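Local coordinates for protein anthranilate-CoA ligase (Stigmatella aurantiaca, PDB 4WV3) that belongs to the ANL superfamily of AMP-binding enzymes and holds 5'-O-[(S)-[(2-aminobenzoyl)oxy](hydroxy)phosphoryl]adenosine in a pocket of the chain, at residues A[49-54]-A[149-154]; A[268-273]-A[303-308]. All coordinates share one frame; numbering follows the deposited sequence.

Contact 1: residues A[49-54]-A[149-154]; sequences GNALKG and NDWIRP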
ATOM      1  N   GLY A  49      10.311  20.264 -12.976  1.00 16.01           N
ATOM      2  CA  GLY A  49       9.499  21.390 -12.552  1.00 16.13           C
ATOM      3  C   GLY A  49       9.521  22.528 -13.555  1.00 21.40           C
ATOM      4  O   GLY A  49       8.480  23.100 -13.879  1.00 21.26           O
ATOM      5  N   ASN A  50      10.711  22.855 -14.049  1.00 20.25           N
ATOM      6  CA  ASN A  50      10.861  23.882 -15.075  1.00 20.07           C
ATOM      7  C   ASN A  50      10.217  23.477 -16.398  1.00 18.25           C
ATOM      8  O   ASN A  50       9.605  24.300 -17.078  1.00 20.20           O
ATOM      9  CB  ASN A  50      12.338  24.216 -15.293  1.00 14.86           C
ATOM     10  CG  ASN A  50      12.906  25.096 -14.199  1.00 15.04           C
ATOM     11  OD1 ASN A  50      12.241  26.012 -13.717  1.00 20.51           O
ATOM     12  ND2 ASN A  50      14.144  24.823 -13.801  1.00 15.92           N
ATOM     13  N   ALA A  51      10.360  22.205 -16.756  1.00 16.46           N
ATOM     14  CA  ALA A  51       9.805  21.695 -18.005  1.00 21.24           C
ATOM     15  C   ALA A  51       8.281  21.700 -17.980  1.00 21.61           C
ATOM     16  O   ALA A  51       7.634  21.909 -19.006  1.00 19.96           O
ATOM     17  CB  ALA A  51      10.332  20.298 -18.291  1.00 17.37           C
ATOM     18  N   LEU A  52       7.712  21.469 -16.801  1.00 21.01           N
ATOM     19  CA  LEU A  52       6.263  21.496 -16.631  1.00 17.72           C
ATOM     20  C   LEU A  52       5.717  22.913 -16.785  1.00 22.51           C
ATOM     21  O   LEU A  52       4.598  23.107 -17.263  1.00 16.95           O
ATOM     22  CB  LEU A  52       5.869  20.910 -15.274  1.00 16.26           C
ATOM     23  CG  LEU A  52       6.015  19.393 -15.133  1.00 16.36           C
ATOM     24  CD1 LEU A  52       5.918  18.972 -13.676  1.00 13.43           C
ATOM     25  CD2 LEU A  52       4.966  18.676 -15.969  1.00 17.44           C
ATOM     26  N   LYS A  53       6.511  23.901 -16.381  1.00 21.03           N
ATOM     27  CA  LYS A  53       6.135  25.301 -16.554  1.00 21.30           C
ATOM     28  C   LYS A  53       6.034  25.638 -18.035  1.00 21.92           C
ATOM     29  O   LYS A  53       5.184  26.428 -18.446  1.00 24.45           O
ATOM     30  CB  LYS A  53       7.149  26.226 -15.879  1.00 26.79           C
ATOM     31  CG  LYS A  53       7.288  26.014 -14.384  1.00 24.91           C
ATOM     32  CD  LYS A  53       8.309  26.966 -13.781  1.00 32.04           C
ATOM     33  CE  LYS A  53       7.738  28.364 -13.617  1.00 32.62           C
ATOM     34  NZ  LYS A  53       6.665  28.403 -12.584  1.00 36.24           N
ATOM     35  N   GLY A  54       6.909  25.032 -18.832  1.00 17.44           N
ATOM     36  CA  GLY A  54       6.889  25.217 -20.271  1.00 19.34           C
ATOM     37  C   GLY A  54       5.636  24.631 -20.888  1.00 23.39           C
ATOM     38  O   GLY A  54       5.184  25.074 -21.944  1.00 22.17           O
ATOM     39  N   ASN A 149      13.929  12.441 -21.520  1.00 24.02           N
ATOM     40  CA  ASN A 149      15.276  13.009 -21.509  1.00 23.63           C
ATOM     41  C   ASN A 149      15.414  14.281 -22.343  1.00 31.60           C
ATOM     42  O   ASN A 149      16.054  15.243 -21.916  1.00 34.44           O
ATOM     43  CB  ASN A 149      16.309  11.971 -21.952  1.00 25.50           C
ATOM     44  CG  ASN A 149      16.595  10.939 -20.878  1.00 27.90           C
ATOM     45  OD1 ASN A 149      16.398  11.193 -19.690  1.00 36.09           O
ATOM     46  ND2 ASN A 149      17.068   9.769 -21.291  1.00 32.65           N
ATOM     47  N   ASP A 150      14.815  14.280 -23.530  1.00 25.79           N
ATOM     48  CA  ASP A 150      14.857  15.444 -24.410  1.00 30.18           C
ATOM     49  C   ASP A 150      14.028  16.585 -23.833  1.00 29.36           C
ATOM     50  O   ASP A 150      14.265  17.757 -24.129  1.00 29.58           O
ATOM     51  CB  ASP A 150      14.341  15.080 -25.803  1.00 29.87           C
ATOM     52  CG  ASP A 150      15.129  13.952 -26.442  1.00 44.38           C
ATOM     53  OD1 ASP A 150      16.343  13.845 -26.169  1.00 41.84           O
ATOM     54  OD2 ASP A 150      14.532  13.173 -27.216  1.00 39.44           O
ATOM     55  N   TRP A 151      13.058  16.225 -23.002  1.00 28.90           N
ATOM     56  CA  TRP A 151      12.123  17.180 -22.422  1.00 21.48           C
ATOM     57  C   TRP A 151      12.750  17.968 -21.273  1.00 26.04           C
ATOM     58  O   TRP A 151      12.445  19.146 -21.080  1.00 30.97           O
ATOM     59  CB  TRP A 151      10.872  16.435 -21.950  1.00 25.68           C
ATOM     60  CG  TRP A 151       9.831  17.279 -21.294  1.00 27.15           C
ATOM     61  CD1 TRP A 151       9.239  18.399 -21.800  1.00 19.63           C
ATOM     62  CD2 TRP A 151       9.226  17.045 -20.018  1.00 27.81           C
ATOM     63  NE1 TRP A 151       8.315  18.888 -20.907  1.00 18.28           N
ATOM     64  CE2 TRP A 151       8.286  18.071 -19.807  1.00 24.00           C
ATOM     65  CE3 TRP A 151       9.394  16.070 -19.030  1.00 24.58           C
ATOM     66  CZ2 TRP A 151       7.519  18.154 -18.647  1.00 25.57           C
ATOM     67  CZ3 TRP A 151       8.630  16.151 -17.881  1.00 25.03           C
ATOM     68  CH2 TRP A 151       7.705  17.186 -17.699  1.00 22.39           C
ATOM     69  N   ILE A 152      13.632  17.319 -20.520  1.00 23.58           N
ATOM     70  CA  ILE A 152      14.255  17.947 -19.359  1.00 19.79           C
ATOM     71  C   ILE A 152      15.652  18.482 -19.663  1.00 29.04           C
ATOM     72  O   ILE A 152      16.243  19.190 -18.848  1.00 29.07           O
ATOM     73  CB  ILE A 152      14.362  16.965 -18.176  1.00 24.01           C
ATOM     74  CG1 ILE A 152      15.330  15.828 -18.514  1.00 23.97           C
ATOM     75  CG2 ILE A 152      12.991  16.420 -17.806  1.00 23.37           C
ATOM     76  CD1 ILE A 152      15.586  14.878 -17.365  1.00 23.88           C
ATOM     77  N   ARG A 153      16.172  18.140 -20.838  1.00 27.58           N
ATOM     78  CA  ARG A 153      17.538  18.511 -21.213  1.00 30.01           C
ATOM     79  C   ARG A 153      17.834  20.020 -21.237  1.00 30.13           C
ATOM     80  O   ARG A 153      18.800  20.462 -20.614  1.00 31.02           O
ATOM     81  CB  ARG A 153      17.948  17.847 -22.534  1.00 30.24           C
ATOM     82  CG  ARG A 153      19.324  18.259 -23.028  1.00 29.57           C
ATOM     83  CD  ARG A 153      19.800  17.379 -24.171  1.00 36.37           C
ATOM     84  NE  ARG A 153      19.970  15.989 -23.756  1.00 45.39           N
ATOM     85  CZ  ARG A 153      19.178  14.991 -24.135  1.00 40.67           C
ATOM     86  NH1 ARG A 153      18.160  15.226 -24.952  1.00 39.10           N
ATOM     87  NH2 ARG A 153      19.409  13.758 -23.706  1.00 41.64           N
ATOM     88  N   PRO A 154      17.016  20.820 -21.948  1.00 28.31           N
ATOM     89  CA  PRO A 154      17.372  22.243 -21.997  1.00 28.15           C
ATOM     90  C   PRO A 154      17.034  22.990 -20.708  1.00 25.03           C
ATOM     91  O   PRO A 154      17.494  24.115 -20.517  1.00 25.65           O
ATOM     92  CB  PRO A 154      16.515  22.770 -23.148  1.00 23.04           C
ATOM     93  CG  PRO A 154      15.319  21.894 -23.141  1.00 19.56           C
ATOM     94  CD  PRO A 154      15.815  20.530 -22.756  1.00 25.57           C
TER
HETATM   95  O   HOH W   1       8.420  21.934 -21.721  1.00 20.62           O
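Ala51 lies over one face of the Trp151 indole. Its CB is 3.7 Å from the centroid of the five-membered ring and 24° off the ring normal, which makes a CH-pi contact. The closest pair is Ala51 CB and Trp151 CE2, at 3.4 Å. Leu52 meets the same indole differently. Its CD2 sits at the ring edge, in plane, 3.6 Å from Trp151 CH2. The indole reaches both residues because its CG is anti to the backbone N (chi1 178°), which carries the ring from helix 148-152 across to helix 38-54. A water joins the polar atoms at the border of this apolar patch. It donates to Ala51 O at 2.8 Å and accepts a weak bond from Trp151 NE1 at 3.2 Å. Further out, Leu52 also packs on Ile80 and Leu83 of helix 71-83. Ile152 turns its side chain to Glu44, Gln47 and Val48, earlier on helix 38-54. Asn50 ND2 bonds to the carbonyl oxygens of Pro156 and Thr158, so the chain after the short helix is tied to the same long helix. This buried helix-helix contact, far from the chain's centre, sets helix 148-152, which directly follows outermost strand 146-147 of the five-stranded parallel sheet, against helix 38-54.

Contact 2: residues A[268-273]-A[303-308]; sequences TGYAAA and YAWKEA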
ATOM      1  N   THR A 268       0.835 -11.822   1.207  1.00 16.11           N
ATOM      2  CA  THR A 268       0.786 -12.647   0.007  1.00 19.80           C
ATOM      3  C   THR A 268       2.158 -12.722  -0.663  1.00 16.70           C
ATOM      4  O   THR A 268       2.469 -13.692  -1.353  1.00 18.65           O
ATOM      5  CB  THR A 268      -0.264 -12.133  -1.003  1.00 15.29           C
ATOM      6  OG1 THR A 268      -0.323 -13.019  -2.126  1.00 17.14           O
ATOM      7  CG2 THR A 268       0.087 -10.732  -1.485  1.00 10.94           C
ATOM      8  N   GLY A 269       2.975 -11.696  -0.447  1.00 14.15           N
ATOM      9  CA  GLY A 269       4.318 -11.659  -0.995  1.00 12.65           C
ATOM     10  C   GLY A 269       5.285 -12.459  -0.146  1.00 15.61           C
ATOM     11  O   GLY A 269       6.162 -13.148  -0.668  1.00 15.19           O
ATOM     12  N   TYR A 270       5.124 -12.366   1.171  1.00 13.17           N
ATOM     13  CA  TYR A 270       5.942 -13.140   2.096  1.00 22.05           C
ATOM     14  C   TYR A 270       5.674 -14.634   1.941  1.00 23.24           C
ATOM     15  O   TYR A 270       6.588 -15.452   2.043  1.00 21.44           O
ATOM     16  CB  TYR A 270       5.685 -12.709   3.542  1.00 17.64           C
ATOM     17  CG  TYR A 270       6.307 -11.382   3.918  1.00 17.24           C
ATOM     18  CD1 TYR A 270       7.682 -11.259   4.081  1.00 16.13           C
ATOM     19  CD2 TYR A 270       5.520 -10.258   4.126  1.00 14.44           C
ATOM     20  CE1 TYR A 270       8.257 -10.051   4.430  1.00 19.39           C
ATOM     21  CE2 TYR A 270       6.085  -9.044   4.476  1.00 18.92           C
ATOM     22  CZ  TYR A 270       7.454  -8.946   4.627  1.00 20.46           C
ATOM     23  OH  TYR A 270       8.019  -7.740   4.975  1.00 10.31           O
ATOM     24  N   ALA A 271       4.415 -14.980   1.691  1.00 19.06           N
ATOM     25  CA  ALA A 271       4.023 -16.374   1.510  1.00 20.93           C
ATOM     26  C   ALA A 271       4.570 -16.937   0.203  1.00 19.53           C
ATOM     27  O   ALA A 271       5.008 -18.086   0.146  1.00 15.36           O
ATOM     28  CB  ALA A 271       2.510 -16.511   1.557  1.00 19.72           C
ATOM     29  N   ALA A 272       4.540 -16.118  -0.845  1.00 16.71           N
ATOM     30  CA  ALA A 272       5.057 -16.519  -2.149  1.00 16.80           C
ATOM     31  C   ALA A 272       6.564 -16.752  -2.099  1.00 23.77           C
ATOM     32  O   ALA A 272       7.084 -17.651  -2.760  1.00 18.69           O
ATOM     33  CB  ALA A 272       4.715 -15.472  -3.198  1.00  7.71           C
ATOM     34  N   ALA A 273       7.261 -15.936  -1.314  1.00 18.34           N
ATOM     35  CA  ALA A 273       8.707 -16.055  -1.177  1.00 17.81           C
ATOM     36  C   ALA A 273       9.085 -17.327  -0.425  1.00 21.45           C
ATOM     37  O   ALA A 273      10.008 -18.040  -0.819  1.00 17.09           O
ATOM     38  CB  ALA A 273       9.277 -14.831  -0.477  1.00 14.68           C
ATOM     39  N   TYR A 303       6.243 -16.378  11.994  1.00 15.99           N
ATOM     40  CA  TYR A 303       7.181 -17.358  12.529  1.00 22.26           C
ATOM     41  C   TYR A 303       7.996 -18.022  11.423  1.00 23.77           C
ATOM     42  O   TYR A 303       9.197 -18.240  11.576  1.00 22.60           O
ATOM     43  CB  TYR A 303       6.455 -18.418  13.363  1.00 19.49           C
ATOM     44  CG  TYR A 303       5.944 -17.909  14.693  1.00 18.50           C
ATOM     45  CD1 TYR A 303       6.822 -17.454  15.666  1.00 16.48           C
ATOM     46  CD2 TYR A 303       4.586 -17.895  14.976  1.00 18.92           C
ATOM     47  CE1 TYR A 303       6.360 -16.988  16.883  1.00 18.17           C
ATOM     48  CE2 TYR A 303       4.115 -17.431  16.190  1.00 19.42           C
ATOM     49  CZ  TYR A 303       5.006 -16.979  17.140  1.00 17.37           C
ATOM     50  OH  TYR A 303       4.538 -16.519  18.349  1.00 18.29           O
ATOM     51  N   ALA A 304       7.340 -18.336  10.310  1.00 19.00           N
ATOM     52  CA  ALA A 304       8.006 -18.988   9.186  1.00 22.74           C
ATOM     53  C   ALA A 304       9.114 -18.111   8.612  1.00 21.74           C
ATOM     54  O   ALA A 304      10.145 -18.611   8.167  1.00 25.34           O
ATOM     55  CB  ALA A 304       6.998 -19.351   8.106  1.00 15.74           C
ATOM     56  N   TRP A 305       8.894 -16.801   8.629  1.00 18.80           N
ATOM     57  CA  TRP A 305       9.892 -15.855   8.150  1.00 17.58           C
ATOM     58  C   TRP A 305      10.975 -15.657   9.205  1.00 21.24           C
ATOM     59  O   TRP A 305      12.155 -15.521   8.883  1.00 22.46           O
ATOM     60  CB  TRP A 305       9.233 -14.517   7.808  1.00 19.57           C
ATOM     61  CG  TRP A 305      10.138 -13.564   7.091  1.00 17.76           C
ATOM     62  CD1 TRP A 305      10.909 -12.587   7.648  1.00 16.72           C
ATOM     63  CD2 TRP A 305      10.365 -13.495   5.677  1.00 16.30           C
ATOM     64  NE1 TRP A 305      11.601 -11.913   6.671  1.00 17.71           N
ATOM     65  CE2 TRP A 305      11.285 -12.452   5.452  1.00 14.88           C
ATOM     66  CE3 TRP A 305       9.879 -14.215   4.581  1.00 15.77           C
ATOM     67  CZ2 TRP A 305      11.731 -12.112   4.176  1.00 18.09           C
ATOM     68  CZ3 TRP A 305      10.321 -13.875   3.315  1.00 10.97           C
ATOM     69  CH2 TRP A 305      11.238 -12.834   3.123  1.00 12.73           C
ATOM     70  N   LYS A 306      10.564 -15.653  10.470  1.00 18.30           N
ATOM     71  CA  LYS A 306      11.484 -15.465  11.586  1.00 17.38           C
ATOM     72  C   LYS A 306      12.433 -16.651  11.734  1.00 28.16           C
ATOM     73  O   LYS A 306      13.586 -16.488  12.126  1.00 28.99           O
ATOM     74  CB  LYS A 306      10.706 -15.254  12.886  1.00 15.56           C
ATOM     75  CG  LYS A 306      11.573 -15.064  14.119  1.00 18.92           C
ATOM     76  CD  LYS A 306      12.442 -13.825  13.995  1.00 22.93           C
ATOM     77  CE  LYS A 306      13.270 -13.603  15.248  1.00 21.59           C
ATOM     78  NZ  LYS A 306      14.114 -12.381  15.142  1.00 21.96           N
ATOM     79  N   GLU A 307      11.929 -17.811  11.401  1.00 28.31           N
ATOM     80  CA  GLU A 307      12.623 -19.040  11.530  1.00 31.14           C
ATOM     81  C   GLU A 307      13.546 -19.304  10.345  1.00 29.27           C
ATOM     82  O   GLU A 307      14.472 -20.027  10.459  1.00 26.48           O
ATOM     83  CB  GLU A 307      11.623 -20.171  11.846  1.00 26.75           C
ATOM     84  CG  GLU A 307      11.483 -20.427  13.340  1.00 32.93           C
ATOM     85  CD  GLU A 307      10.073 -20.715  13.881  1.00 38.11           C
ATOM     86  OE1 GLU A 307       9.375 -21.579  13.401  1.00 48.04           O
ATOM     87  OE2 GLU A 307       9.692 -20.101  14.856  1.00 29.91           O
ATOM     88  N   ALA A 308      13.300 -18.650   9.232  1.00 24.91           N
ATOM     89  CA  ALA A 308      14.059 -18.828   7.999  1.00 26.15           C
ATOM     90  C   ALA A 308      15.054 -17.697   7.776  1.00 30.90           C
ATOM     91  O   ALA A 308      16.039 -17.858   7.056  1.00 31.34           O
ATOM     92  CB  ALA A 308      13.121 -18.946   6.809  1.00 15.88           C
TER
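The Trp305 indole receives the edge of the Tyr270 ring on one face. Tyr270 CD1 stands 3.6 Å above the indole plane, offset toward the rim. The pair is a T-shaped (edge-to-face) stack. The centroids of the Tyr270 ring and the Trp305 six-membered ring are 4.9 Å apart, and the planes meet at 80°. CD1 is the leading atom, 3.7 Å from Trp305 CE3. At the edge of the indole, near its plane, Ala273 CB lies 4.0 Å from Trp305 CZ3. One turn of helix 267-274 therefore supplies both a face contact and an edge contact. Trp305 has CG anti to its own N (chi1 -170°), and this carries the indole toward that helix. The phenol is also held at its far end, where Tyr270 OH is hydrogen-bonded to Val291 O. That bond ties the ring to strand 289-292. Cys290 and Ile313 touch both aromatic side chains, and the Phe279 ring meets Trp305 with the planes at about 60°. Two helices thus share a buried aromatic cluster against neighbouring parallel strands, 289-292 and 313-318, of the large mixed sheet. Such helix-on-sheet layering belongs to the alpha/beta core of the AMP-binding fold.

Contacts 1 and 2 lie on opposite sides of the centre of the chain. Their centres are about 44 Å apart and their nearest atoms about 32 Å apart, so they do not touch. Both segments of contact 1 come earlier in the chain than those of contact 2. All four belong to the AMP-binding enzyme part of the protein. Contact 1 is the more peripheral, with its centre about 30 Å from that of the chain, against about 18 Å for contact 2. The side chain of Tyr270 in contact 2 is about 10 Å from the bound 5'-O-[(S)-[(2-aminobenzoyl)oxy](hydroxy)phosphoryl]adenosine, without touching it. The indole face takes a methyl group in contact 1 and a ring edge in contact 2.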